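PDB 4Y9J: protein ACDH-11, isoform b from Caenorhabditis elegans, which belongs to the acyl-CoA dehydrogenase family and binds flavin-adenine dinucleotide in an assembly of four copies of the chain. Local coordinates for residues L324-R329 with P433-D438; A359-D364 with V411-E416. All blocks are in the same frame, centred on the assembly; numbering follows the deposited sequence.

Contact 1: L324-R329 with P433-D438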
ATOM      1  N   LEU B 324     -18.448  24.268  11.846  1.00 31.23           N
ATOM      2  CA  LEU B 324     -19.872  24.349  11.679  1.00 33.76           C
ATOM      3  C   LEU B 324     -20.319  23.560  10.458  1.00 32.34           C
ATOM      4  O   LEU B 324     -21.413  22.983  10.472  1.00 33.09           O
ATOM      5  CB  LEU B 324     -20.327  25.810  11.587  1.00 34.79           C
ATOM      6  CG  LEU B 324     -20.253  26.509  12.962  1.00 39.80           C
ATOM      7  CD1 LEU B 324     -20.261  27.995  12.846  1.00 42.74           C
ATOM      8  CD2 LEU B 324     -21.365  26.034  13.867  1.00 43.40           C
ATOM      9  N   GLY B 325     -19.488  23.560   9.428  1.00 31.24           N
ATOM     10  CA  GLY B 325     -19.733  22.751   8.244  1.00 31.68           C
ATOM     11  C   GLY B 325     -19.845  21.233   8.553  1.00 30.21           C
ATOM     12  O   GLY B 325     -20.818  20.572   8.100  1.00 30.60           O
ATOM     13  N   TYR B 326     -18.958  20.750   9.395  1.00 29.88           N
ATOM     14  CA  TYR B 326     -18.978  19.333   9.821  1.00 30.69           C
ATOM     15  C   TYR B 326     -20.189  19.018  10.706  1.00 31.52           C
ATOM     16  O   TYR B 326     -20.823  17.961  10.549  1.00 30.25           O
ATOM     17  CB  TYR B 326     -17.693  18.952  10.531  1.00 31.12           C
ATOM     18  CG  TYR B 326     -16.484  19.002   9.618  1.00 30.35           C
ATOM     19  CD1 TYR B 326     -16.467  18.311   8.443  1.00 29.29           C
ATOM     20  CD2 TYR B 326     -15.352  19.746   9.938  1.00 29.45           C
ATOM     21  CE1 TYR B 326     -15.373  18.352   7.596  1.00 30.40           C
ATOM     22  CE2 TYR B 326     -14.245  19.769   9.107  1.00 29.72           C
ATOM     23  CZ  TYR B 326     -14.274  19.075   7.930  1.00 29.23           C
ATOM     24  OH  TYR B 326     -13.256  19.113   7.000  1.00 29.79           O
ATOM     25  N   MET B 327     -20.504  19.943  11.611  1.00 29.72           N
ATOM     26  CA  MET B 327     -21.677  19.810  12.475  1.00 31.91           C
ATOM     27  C   MET B 327     -22.964  19.762  11.651  1.00 32.68           C
ATOM     28  O   MET B 327     -23.787  18.840  11.766  1.00 32.03           O
ATOM     29  CB  MET B 327     -21.699  20.925  13.498  1.00 34.12           C
ATOM     30  CG  MET B 327     -20.530  20.891  14.466  1.00 35.33           C
ATOM     31  SD  MET B 327     -20.107  22.447  15.352  1.00 42.11           S
ATOM     32  CE  MET B 327     -21.616  22.696  16.137  1.00 46.96           C
ATOM     33  N   ARG B 328     -23.137  20.716  10.760  1.00 31.96           N
ATOM     34  CA  ARG B 328     -24.320  20.727   9.893  1.00 34.03           C
ATOM     35  C   ARG B 328     -24.340  19.509   8.980  1.00 33.83           C
ATOM     36  O   ARG B 328     -25.418  18.924   8.763  1.00 33.82           O
ATOM     37  CB  ARG B 328     -24.360  22.004   9.081  1.00 35.32           C
ATOM     38  CG  ARG B 328     -25.398  22.040   7.925  1.00 37.20           C
ATOM     39  CD  ARG B 328     -26.820  21.865   8.367  1.00 37.67           C
ATOM     40  NE  ARG B 328     -27.184  22.904   9.341  1.00 40.91           N
ATOM     41  CZ  ARG B 328     -27.923  22.749  10.426  1.00 43.08           C
ATOM     42  NH1 ARG B 328     -28.411  21.547  10.742  1.00 43.05           N
ATOM     43  NH2 ARG B 328     -28.191  23.812  11.209  1.00 43.00           N
ATOM     44  N   ARG B 329     -23.203  19.136   8.412  1.00 31.27           N
ATOM     45  CA  ARG B 329     -23.188  18.001   7.493  1.00 32.23           C
ATOM     46  C   ARG B 329     -23.682  16.679   8.192  1.00 31.91           C
ATOM     47  O   ARG B 329     -24.535  15.978   7.676  1.00 32.97           O
ATOM     48  CB  ARG B 329     -21.804  17.825   6.832  1.00 32.28           C
ATOM     49  CG  ARG B 329     -21.675  16.609   5.936  1.00 32.32           C
ATOM     50  CD  ARG B 329     -22.674  16.671   4.788  1.00 33.96           C
ATOM     51  NE  ARG B 329     -22.442  17.812   3.866  1.00 34.46           N
ATOM     52  CZ  ARG B 329     -21.613  17.786   2.819  1.00 35.01           C
ATOM     53  NH1 ARG B 329     -20.839  16.733   2.588  1.00 33.41           N
ATOM     54  NH2 ARG B 329     -21.498  18.863   2.045  1.00 36.75           N
ATOM     55  N   PRO B 433     -16.885   8.588   8.764  1.00 27.94           N
ATOM     56  CA  PRO B 433     -15.780   8.852   9.647  1.00 27.07           C
ATOM     57  C   PRO B 433     -14.850   9.935   9.257  1.00 25.61           C
ATOM     58  O   PRO B 433     -14.288  10.583  10.148  1.00 26.67           O
ATOM     59  CB  PRO B 433     -14.979   7.510   9.701  1.00 25.09           C
ATOM     60  CG  PRO B 433     -16.020   6.528   9.409  1.00 26.66           C
ATOM     61  CD  PRO B 433     -16.928   7.181   8.360  1.00 28.80           C
ATOM     62  N   THR B 434     -14.728  10.201   7.969  1.00 25.08           N
ATOM     63  CA  THR B 434     -13.944  11.344   7.545  1.00 25.51           C
ATOM     64  C   THR B 434     -14.379  12.651   8.254  1.00 26.38           C
ATOM     65  O   THR B 434     -13.547  13.458   8.594  1.00 26.22           O
ATOM     66  CB  THR B 434     -14.046  11.551   6.039  1.00 28.70           C
ATOM     67  OG1 THR B 434     -13.609  10.353   5.369  1.00 28.20           O
ATOM     68  CG2 THR B 434     -13.217  12.696   5.631  1.00 30.21           C
ATOM     69  N   LEU B 435     -15.680  12.835   8.384  1.00 25.68           N
ATOM     70  CA  LEU B 435     -16.232  14.006   9.025  1.00 27.56           C
ATOM     71  C   LEU B 435     -15.714  14.122  10.433  1.00 28.70           C
ATOM     72  O   LEU B 435     -15.367  15.245  10.866  1.00 26.84           O
ATOM     73  CB  LEU B 435     -17.767  13.989   9.039  1.00 26.53           C
ATOM     74  CG  LEU B 435     -18.408  13.983   7.644  1.00 27.20           C
ATOM     75  CD1 LEU B 435     -19.876  13.705   7.823  1.00 29.80           C
ATOM     76  CD2 LEU B 435     -18.166  15.330   6.972  1.00 33.14           C
ATOM     77  N   LEU B 436     -15.608  13.014  11.168  1.00 26.10           N
ATOM     78  CA  LEU B 436     -15.121  13.069  12.555  1.00 25.21           C
ATOM     79  C   LEU B 436     -13.595  13.339  12.613  1.00 25.79           C
ATOM     80  O   LEU B 436     -13.117  14.218  13.371  1.00 25.05           O
ATOM     81  CB  LEU B 436     -15.393  11.763  13.281  1.00 26.35           C
ATOM     82  CG  LEU B 436     -14.953  11.672  14.713  1.00 28.86           C
ATOM     83  CD1 LEU B 436     -15.736  12.588  15.621  1.00 28.71           C
ATOM     84  CD2 LEU B 436     -15.078  10.247  15.177  1.00 32.54           C
ATOM     85  N   ARG B 437     -12.827  12.584  11.811  1.00 24.06           N
ATOM     86  CA  ARG B 437     -11.368  12.695  11.790  1.00 23.76           C
ATOM     87  C   ARG B 437     -10.950  14.158  11.407  1.00 23.02           C
ATOM     88  O   ARG B 437     -10.035  14.747  12.010  1.00 25.13           O
ATOM     89  CB  ARG B 437     -10.781  11.640  10.853  1.00 24.81           C
ATOM     90  CG  ARG B 437     -10.986  10.192  11.402  1.00 24.95           C
ATOM     91  CD  ARG B 437     -10.150   9.223  10.623  1.00 26.27           C
ATOM     92  NE  ARG B 437     -10.656   9.008   9.300  1.00 23.89           N
ATOM     93  CZ  ARG B 437     -10.266   9.596   8.197  1.00 26.00           C
ATOM     94  NH1 ARG B 437      -9.254  10.455   8.182  1.00 24.32           N
ATOM     95  NH2 ARG B 437     -10.852   9.227   7.059  1.00 27.01           N
ATOM     96  N   ASP B 438     -11.589  14.685  10.385  1.00 23.92           N
ATOM     97  CA  ASP B 438     -11.390  16.043   9.910  1.00 26.23           C
ATOM     98  C   ASP B 438     -11.852  17.143  10.905  1.00 26.52           C
ATOM     99  O   ASP B 438     -11.120  18.095  11.164  1.00 28.33           O
ATOM    100  CB  ASP B 438     -11.973  16.239   8.501  1.00 25.05           C
ATOM    101  CG  ASP B 438     -11.208  15.388   7.380  1.00 28.48           C
ATOM    102  OD1 ASP B 438     -10.221  14.610   7.664  1.00 28.69           O
ATOM    103  OD2 ASP B 438     -11.583  15.512   6.146  1.00 27.90           O
TER
HETATM  104  O   HOH W   1     -13.459  17.068   5.282  1.00 31.81           O
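The helical segments 324-329 and 433-438 run nearly antiparallel, at 153°, with their axes 10.1 Å apart at closest approach. Y326 and L435 also mark the closest backbone approach, with CA atoms 6.0 Å apart. Y326 CG lies anti to the carbonyl carbon (chi1 -66°), which sends the ring across to the shorter helix. There CD1 of Y326 rests on CD2 of L435 at 3.7 Å. L435 O lies over one face of the same ring, offset toward the rim. The aliphatic part of R329 packs on L435 as well: R329 CG is 3.9 Å from L435 CD2. The guanidinium of R329 turns to other partners, S138 and E66. At the far end of the ring, Y326 OH is 3.5 Å from D438 CB. The ring and the D438 carboxylate are turned 65° apart. No direct hydrogen bond joins the two segments. A water at the ring edge, in its plane, links them instead: it is 2.7 Å from Y326 OH and donates to D438 OD2 at 2.6 Å. T280 N and Q282 NE2 also bind this carboxylate and help fix it. The tyrosine side chain lies about 5 Å from the bound ligand UCC. The arrangement is antiparallel helix packing in the all-helical C-terminal domain of the acyl-CoA dehydrogenase fold.

Contact 2: A359-D364 with V411-E416; sequences AKMEVD and VPMVSE
M361 and M413 face each other midway along 359-364 and 411-416, two helical segments that run at 149° to each other, with axes 10.9 Å apart at closest approach. The tight part is built by these two thioether chains, which pass each other at a slant. M361 CG and M413 CG are 4.0 Å apart. M413 has CG anti to the backbone N (chi1 -162°) and then bends at its sulfur. This brings M413 CE to 3.5 Å from M361 O and to 3.8 Å from D364 CB. M361 starts from a different first torsion, with CG anti to its carbonyl carbon, but also bends at chi3; its CE lies 3.7 Å from M413 O. Its sulfur sits against the methylene chain of E416, with M361 SD 3.7 Å from E416 CG. M327 and I331 of helix 304-338 also pack on M413. The looser side begins at D364 and E416, which are both partly exposed. D364 gives only its CB to the other helix. Its carboxylate takes a salt bridge from exposed K360 one turn earlier, with K360 NZ 3.0 Å from D364 OD1, on the syn side but tilted somewhat out of the carboxylate plane. K360 NZ also bonds to Q565. The carboxylate of E416 turns outward, where it pairs with K408 and R525 of the second subunit. No hydrogen bond or salt bridge crosses between the two segments. Cohesion here therefore rests on methionine and methylene packing, while the charged ends serve the helix surface and the subunit interface.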
ATOM      1  N   ALA B 359     -32.363  17.008  18.247  1.00 40.81           N
ATOM      2  CA  ALA B 359     -32.858  18.342  18.440  1.00 41.74           C
ATOM      3  C   ALA B 359     -31.847  19.149  19.215  1.00 43.69           C
ATOM      4  O   ALA B 359     -31.630  20.288  18.915  1.00 40.65           O
ATOM      5  CB  ALA B 359     -34.214  18.360  19.098  1.00 45.50           C
ATOM      6  N   LYS B 360     -31.210  18.545  20.228  1.00 40.84           N
ATOM      7  CA  LYS B 360     -30.202  19.258  20.998  1.00 41.88           C
ATOM      8  C   LYS B 360     -28.983  19.659  20.137  1.00 38.32           C
ATOM      9  O   LYS B 360     -28.462  20.760  20.301  1.00 39.09           O
ATOM     10  CB  LYS B 360     -29.745  18.414  22.240  1.00 41.81           C
ATOM     11  CG  LYS B 360     -28.546  18.993  22.993  1.00 45.12           C
ATOM     12  CD  LYS B 360     -28.848  20.362  23.650  1.00 50.45           C
ATOM     13  CE  LYS B 360     -27.816  20.860  24.723  1.00 54.08           C
ATOM     14  NZ  LYS B 360     -27.776  22.394  24.800  1.00 57.12           N
ATOM     15  N   MET B 361     -28.515  18.770  19.253  1.00 36.82           N
ATOM     16  CA  MET B 361     -27.438  19.092  18.295  1.00 36.54           C
ATOM     17  C   MET B 361     -27.816  20.267  17.399  1.00 37.14           C
ATOM     18  O   MET B 361     -26.982  21.139  17.156  1.00 36.39           O
ATOM     19  CB  MET B 361     -27.091  17.874  17.437  1.00 35.85           C
ATOM     20  CG  MET B 361     -26.623  16.677  18.292  1.00 35.57           C
ATOM     21  SD  MET B 361     -26.658  15.074  17.453  1.00 38.92           S
ATOM     22  CE  MET B 361     -25.723  15.263  15.999  1.00 33.53           C
ATOM     23  N   GLU B 362     -29.060  20.299  16.948  1.00 36.48           N
ATOM     24  CA  GLU B 362     -29.543  21.358  16.141  1.00 39.30           C
ATOM     25  C   GLU B 362     -29.574  22.712  16.872  1.00 40.56           C
ATOM     26  O   GLU B 362     -29.182  23.701  16.322  1.00 42.67           O
ATOM     27  CB  GLU B 362     -30.894  20.969  15.557  1.00 40.62           C
ATOM     28  CG  GLU B 362     -31.452  22.049  14.676  1.00 43.95           C
ATOM     29  CD  GLU B 362     -30.639  22.237  13.405  1.00 43.82           C
ATOM     30  OE1 GLU B 362     -29.973  21.282  12.983  1.00 45.55           O
ATOM     31  OE2 GLU B 362     -30.680  23.347  12.843  1.00 45.09           O
ATOM     32  N   VAL B 363     -30.018  22.737  18.117  1.00 41.26           N
ATOM     33  CA  VAL B 363     -30.078  23.958  18.934  1.00 41.51           C
ATOM     34  C   VAL B 363     -28.667  24.555  19.109  1.00 41.44           C
ATOM     35  O   VAL B 363     -28.445  25.750  18.900  1.00 41.05           O
ATOM     36  CB  VAL B 363     -30.674  23.640  20.327  1.00 41.90           C
ATOM     37  CG1 VAL B 363     -30.453  24.788  21.326  1.00 43.80           C
ATOM     38  CG2 VAL B 363     -32.148  23.298  20.242  1.00 43.98           C
ATOM     39  N   ASP B 364     -27.698  23.695  19.430  1.00 39.49           N
ATOM     40  CA  ASP B 364     -26.340  24.147  19.681  1.00 39.81           C
ATOM     41  C   ASP B 364     -25.669  24.643  18.379  1.00 38.78           C
ATOM     42  O   ASP B 364     -24.899  25.574  18.405  1.00 41.55           O
ATOM     43  CB  ASP B 364     -25.504  23.016  20.324  1.00 41.05           C
ATOM     44  CG  ASP B 364     -25.836  22.782  21.812  1.00 48.05           C
ATOM     45  OD1 ASP B 364     -26.456  23.665  22.472  1.00 49.97           O
ATOM     46  OD2 ASP B 364     -25.395  21.691  22.317  1.00 50.62           O
ATOM     47  N   VAL B 411     -16.143  18.051  17.699  1.00 27.12           N
ATOM     48  CA  VAL B 411     -15.899  16.620  17.822  1.00 26.93           C
ATOM     49  C   VAL B 411     -17.000  15.904  18.604  1.00 28.82           C
ATOM     50  O   VAL B 411     -17.515  14.930  18.128  1.00 27.92           O
ATOM     51  CB  VAL B 411     -14.507  16.269  18.350  1.00 27.46           C
ATOM     52  CG1 VAL B 411     -14.370  14.765  18.610  1.00 27.68           C
ATOM     53  CG2 VAL B 411     -13.423  16.705  17.332  1.00 28.85           C
ATOM     54  N   PRO B 412     -17.408  16.412  19.776  1.00 26.35           N
ATOM     55  CA  PRO B 412     -18.515  15.679  20.390  1.00 30.02           C
ATOM     56  C   PRO B 412     -19.803  15.656  19.577  1.00 29.55           C
ATOM     57  O   PRO B 412     -20.522  14.652  19.662  1.00 29.68           O
ATOM     58  CB  PRO B 412     -18.771  16.421  21.698  1.00 29.13           C
ATOM     59  CG  PRO B 412     -17.448  17.094  21.992  1.00 29.82           C
ATOM     60  CD  PRO B 412     -16.862  17.460  20.658  1.00 29.08           C
ATOM     61  N   MET B 413     -20.116  16.740  18.870  1.00 27.68           N
ATOM     62  CA  MET B 413     -21.315  16.732  18.060  1.00 29.39           C
ATOM     63  C   MET B 413     -21.179  15.757  16.848  1.00 28.65           C
ATOM     64  O   MET B 413     -22.110  15.016  16.547  1.00 28.72           O
ATOM     65  CB  MET B 413     -21.656  18.118  17.536  1.00 33.09           C
ATOM     66  CG  MET B 413     -23.120  18.141  17.076  1.00 39.66           C
ATOM     67  SD  MET B 413     -23.633  19.721  16.500  1.00 42.28           S
ATOM     68  CE  MET B 413     -23.683  20.514  18.131  1.00 38.91           C
ATOM     69  N   VAL B 414     -20.058  15.737  16.169  1.00 26.48           N
ATOM     70  CA  VAL B 414     -19.923  14.841  15.026  1.00 26.72           C
ATOM     71  C   VAL B 414     -19.854  13.384  15.540  1.00 28.50           C
ATOM     72  O   VAL B 414     -20.447  12.525  14.923  1.00 26.75           O
ATOM     73  CB  VAL B 414     -18.707  15.164  14.163  1.00 27.17           C
ATOM     74  CG1 VAL B 414     -18.537  14.147  13.039  1.00 26.88           C
ATOM     75  CG2 VAL B 414     -18.894  16.534  13.571  1.00 28.10           C
ATOM     76  N   SER B 415     -19.247  13.174  16.723  1.00 27.64           N
ATOM     77  CA  SER B 415     -19.243  11.835  17.331  1.00 29.15           C
ATOM     78  C   SER B 415     -20.693  11.330  17.557  1.00 29.25           C
ATOM     79  O   SER B 415     -20.981  10.155  17.337  1.00 28.58           O
ATOM     80  CB  SER B 415     -18.406  11.823  18.610  1.00 27.62           C
ATOM     81  OG  SER B 415     -18.424  10.566  19.242  1.00 25.24           O
ATOM     82  N   GLU B 416     -21.540  12.176  18.128  1.00 27.09           N
ATOM     83  CA  GLU B 416     -22.959  11.876  18.335  1.00 30.70           C
ATOM     84  C   GLU B 416     -23.644  11.575  17.023  1.00 30.16           C
ATOM     85  O   GLU B 416     -24.437  10.642  16.897  1.00 30.32           O
ATOM     86  CB  GLU B 416     -23.696  13.031  19.082  1.00 30.98           C
ATOM     87  CG  GLU B 416     -25.039  12.626  19.672  1.00 32.06           C
ATOM     88  CD  GLU B 416     -24.894  11.578  20.743  1.00 33.97           C
ATOM     89  OE1 GLU B 416     -24.193  11.879  21.762  1.00 32.06           O
ATOM     90  OE2 GLU B 416     -25.477  10.461  20.588  1.00 32.71           O
TER

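Overall arrangement
From the N terminus, the chain first passes 324-329 on helix 304-338, then 359-364 on helix 352-383. It returns through 411-416 on helix 389-419 and reaches 433-438 on helix 432-439. Contact 2 closes a mostly helical loop of 46 residues. Contact 1 closes a wider one of 103 residues that encloses it, so the two nest and do not cross. Their centres are 11 Å apart. R328 NH1 bridges to E362 OE1 at 2.7 Å, and M327 and L436 of contact 1 pack on M413 and V414 of contact 2. Together they tie four helices of the C-terminal domain into one bundle. Both contacts also touch the second subunit.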